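Putative 2,3,4,5-tetrahydropyridine-2-carboxylate N- succinyltransferase (PDB 2RIJ) probably catalyses transfer of the succinyl group from succinyl-CoA to tetrahydrodipicolinate, opening its ring, in the succinylase branch of lysine biosynthesis. Local coordinates at residues Leu145-Leu155 / Arg227-Gly235. Sequence-based numbering, arbitrary orientation.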
loop_
_atom_site.group_PDB
_atom_site.type_symbol
_atom_site.label_atom_id
_atom_site.label_comp_id
_atom_site.label_asym_id
_atom_site.label_seq_id
_atom_site.Cartn_x
_atom_site.Cartn_y
_atom_site.Cartn_z
ATOM N N LEU A 145 41.716 -0.552 28.848
ATOM C CA LEU A 145 40.314 -0.341 29.237
ATOM C C LEU A 145 40.180 0.890 30.112
ATOM O O LEU A 145 39.245 1.652 29.943
ATOM C CB LEU A 145 39.751 -1.579 29.909
ATOM C CG LEU A 145 39.570 -2.819 29.000
ATOM C CD1 LEU A 145 39.123 -4.046 29.813
ATOM C CD2 LEU A 145 38.629 -2.565 27.773
ATOM N N TYR A 146 41.100 1.057 31.062
ATOM C CA TYR A 146 41.173 2.245 31.879
ATOM C C TYR A 146 41.394 3.494 31.091
ATOM O O TYR A 146 40.797 4.521 31.382
ATOM C CB TYR A 146 42.250 2.111 32.974
ATOM C CG TYR A 146 41.820 1.559 34.332
ATOM C CD1 TYR A 146 41.805 0.196 34.607
ATOM C CD2 TYR A 146 41.405 2.419 35.355
ATOM C CE1 TYR A 146 41.450 -0.312 35.875
ATOM C CE2 TYR A 146 41.057 1.933 36.603
ATOM C CZ TYR A 146 41.086 0.565 36.876
ATOM O OH TYR A 146 40.759 0.157 38.150
ATOM N N LEU A 147 42.249 3.449 30.072
ATOM C CA LEU A 147 42.478 4.645 29.236
ATOM C C LEU A 147 41.171 5.135 28.590
ATOM O O LEU A 147 40.878 6.335 28.588
ATOM C CB LEU A 147 43.544 4.388 28.169
ATOM C CG LEU A 147 44.979 4.340 28.648
ATOM C CD1 LEU A 147 45.924 3.790 27.506
ATOM C CD2 LEU A 147 45.427 5.734 29.147
ATOM N N LEU A 148 40.348 4.177 28.154
ATOM C CA LEU A 148 39.006 4.449 27.587
ATOM C C LEU A 148 38.036 4.941 28.659
ATOM O O LEU A 148 37.473 6.010 28.511
ATOM C CB LEU A 148 38.464 3.228 26.849
ATOM C CG LEU A 148 39.149 2.868 25.518
ATOM C CD1 LEU A 148 38.907 1.395 25.180
ATOM C CD2 LEU A 148 38.698 3.841 24.420
ATOM N N SER A 149 37.859 4.186 29.741
ATOM C CA SER A 149 36.827 4.528 30.745
ATOM C C SER A 149 37.097 5.801 31.575
ATOM O O SER A 149 36.149 6.454 31.999
ATOM C CB SER A 149 36.511 3.330 31.616
ATOM O OG SER A 149 35.927 2.320 30.813
ATOM N N THR A 150 38.383 6.156 31.734
ATOM C CA THR A 150 38.799 7.405 32.367
ATOM C C THR A 150 38.793 8.563 31.365
ATOM O O THR A 150 39.034 9.686 31.743
ATOM C CB THR A 150 40.242 7.295 32.961
ATOM O OG1 THR A 150 41.197 7.122 31.886
ATOM C CG2 THR A 150 40.365 6.134 34.008
ATOM N N LYS A 151 38.552 8.273 30.084
ATOM C CA LYS A 151 38.502 9.221 29.002
ATOM C C LYS A 151 39.849 9.921 28.770
ATOM O O LYS A 151 39.873 11.027 28.265
ATOM C CB LYS A 151 37.350 10.220 29.187
ATOM C CG LYS A 151 35.994 9.550 29.310
ATOM C CD LYS A 151 34.796 10.536 29.271
ATOM C CE LYS A 151 34.622 11.307 30.540
ATOM N NZ LYS A 151 34.154 10.537 31.659
ATOM N N LYS A 152 40.961 9.249 29.085
ATOM C CA LYS A 152 42.306 9.797 28.741
ATOM C C LYS A 152 42.528 9.750 27.233
ATOM O O LYS A 152 43.300 10.533 26.692
ATOM C CB LYS A 152 43.427 9.013 29.442
ATOM C CG LYS A 152 43.457 9.120 30.957
ATOM C CD LYS A 152 44.321 10.247 31.401
ATOM C CE LYS A 152 44.397 10.356 32.899
ATOM N NZ LYS A 152 45.175 11.595 33.194
ATOM N N VAL A 153 41.896 8.778 26.575
ATOM C CA VAL A 153 41.904 8.628 25.125
ATOM C C VAL A 153 40.460 8.517 24.603
ATOM O O VAL A 153 39.555 8.075 25.326
ATOM C CB VAL A 153 42.695 7.375 24.648
ATOM C CG1 VAL A 153 44.176 7.410 25.165
ATOM C CG2 VAL A 153 41.968 6.059 25.036
ATOM N N PRO A 154 40.225 8.969 23.364
ATOM C CA PRO A 154 38.875 8.837 22.777
ATOM C C PRO A 154 38.469 7.432 22.419
ATOM O O PRO A 154 39.320 6.562 22.167
ATOM C CB PRO A 154 38.931 9.702 21.515
ATOM C CG PRO A 154 40.205 10.470 21.604
ATOM C CD PRO A 154 41.132 9.740 22.480
ATOM N N LEU A 155 37.156 7.222 22.431
ATOM C CA LEU A 155 36.556 5.966 21.970
ATOM C C LEU A 155 37.111 5.606 20.591
ATOM O O LEU A 155 37.377 6.496 19.761
ATOM C CB LEU A 155 35.050 6.116 21.910
ATOM C CG LEU A 155 34.328 6.079 23.250
ATOM C CD1 LEU A 155 32.877 6.606 23.171
ATOM C CD2 LEU A 155 34.379 4.608 23.728
ATOM N N ARG A 227 29.688 -1.992 30.946
ATOM C CA ARG A 227 30.889 -2.791 30.971
ATOM C C ARG A 227 32.144 -1.928 31.136
ATOM O O ARG A 227 32.204 -0.767 30.691
ATOM C CB ARG A 227 30.956 -3.618 29.709
ATOM C CG ARG A 227 31.552 -5.005 29.874
ATOM C CD ARG A 227 31.443 -5.686 28.536
ATOM N NE ARG A 227 31.666 -7.126 28.596
ATOM C CZ ARG A 227 31.682 -7.914 27.546
ATOM N NH1 ARG A 227 31.495 -7.398 26.362
ATOM N NH2 ARG A 227 31.875 -9.217 27.662
HETATM N N MSE A 228 33.149 -2.485 31.811
HETATM C CA MSE A 228 34.473 -1.849 31.824
HETATM C C MSE A 228 35.009 -1.634 30.388
HETATM O O MSE A 228 34.843 -2.485 29.523
HETATM C CB MSE A 228 35.435 -2.673 32.697
HETATM C CG MSE A 228 36.819 -2.061 32.890
HETATM SE SE MSE A 228 36.714 -0.245 33.574
HETATM C CE MSE A 228 38.669 0.023 33.721
ATOM N N GLY A 229 35.609 -0.465 30.142
ATOM C CA GLY A 229 35.939 -0.007 28.812
ATOM C C GLY A 229 34.920 0.930 28.136
ATOM O O GLY A 229 35.211 1.450 27.083
ATOM N N ALA A 230 33.711 1.061 28.700
ATOM C CA ALA A 230 32.741 2.039 28.270
ATOM C C ALA A 230 33.284 3.442 28.582
ATOM O O ALA A 230 34.064 3.644 29.528
ATOM C CB ALA A 230 31.337 1.792 28.951
ATOM N N SER A 231 32.850 4.407 27.785
ATOM C CA SER A 231 33.228 5.803 27.952
ATOM C C SER A 231 31.974 6.676 28.007
ATOM O O SER A 231 31.253 6.800 27.022
ATOM C CB SER A 231 34.146 6.217 26.816
ATOM O OG SER A 231 34.550 7.557 26.955
ATOM N N LEU A 232 31.694 7.224 29.174
ATOM C CA LEU A 232 30.521 8.059 29.395
ATOM C C LEU A 232 30.923 9.513 29.651
ATOM O O LEU A 232 31.573 9.809 30.646
ATOM C CB LEU A 232 29.740 7.510 30.574
ATOM C CG LEU A 232 29.390 6.004 30.573
ATOM C CD1 LEU A 232 28.514 5.734 31.824
ATOM C CD2 LEU A 232 28.694 5.554 29.245
ATOM N N ALA A 233 30.535 10.413 28.755
ATOM C CA ALA A 233 30.788 11.846 28.940
ATOM C C ALA A 233 30.040 12.323 30.163
ATOM O O ALA A 233 28.965 11.790 30.496
ATOM C CB ALA A 233 30.402 12.668 27.689
ATOM N N ALA A 234 30.631 13.293 30.847
ATOM C CA ALA A 234 30.050 13.912 32.058
ATOM C C ALA A 234 28.607 14.334 31.773
ATOM O O ALA A 234 28.303 14.926 30.729
ATOM C CB ALA A 234 30.928 15.130 32.550
ATOM N N GLY A 235 27.709 13.979 32.687
ATOM C CA GLY A 235 26.339 14.345 32.536
ATOM C C GLY A 235 25.493 13.243 31.937
ATOM O O GLY A 235 24.291 13.389 31.858
HETATM O O HOH W 1 37.056 7.348 26.084
HETATM O O HOH W 2 33.673 7.334 31.382
#
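Lys151, the positive-phi residue of the Schellman motif that follows helix 138-149, lies along the 227-235 segment and joins the N-terminal region to the first turns of the left-handed parallel beta-helix, the hexapeptide-repeat fold of this family. From its CB the chain runs over Ser231, with CG 3.4 Å from Ser231 OG; CD and CE both pass along Leu232 O, CE also coming within 4.2 Å of Ala233 CA, and NZ closes on Leu232 O at 2.9 Å. Bends at chi3 (-75°) and chi4 (-71°) turn the tip onto that carbonyl, which NZ approaches from 33° off its plane. The ammonium also forms a salt bridge with Glu215, while water 2 links NZ, Ser149 O and Leu232 N.

Two residues earlier, in the last turn of the helix, Ser149 OG meets the type II turn Arg227-Ala230. It donates to Ala230 O at 2.6 Å and accepts a weak bond from Gly229 N, so one hydroxyl bridges Gly229 N, inside the turn, and the carbonyl of its last residue, Ala230. Gly229, at positive phi, brings its bare CA to 3.9 Å from Leu145 CD2, and the helix packs directly on the turn.

Selenomethionine Met228 extends anti to its backbone N and bends at chi2, which carries CE over one face of the Tyr146 ring in a CH-pi and Met-aromatic contact. The phenol OH beyond is hydrogen-bonded to His211 ND1, the backbone N of Phe48 and Lys191 of a neighbouring subunit, so the ring ties this packing to the assembly.

At the other end, Leu155 CD2 packs tightly against Ser231 CB. The hydroxyl of Ser231 instead donates to water 1, which in turn donates to Leu148 O and Val153 O, with Ser231 OG 2.7 Å from the water oxygen.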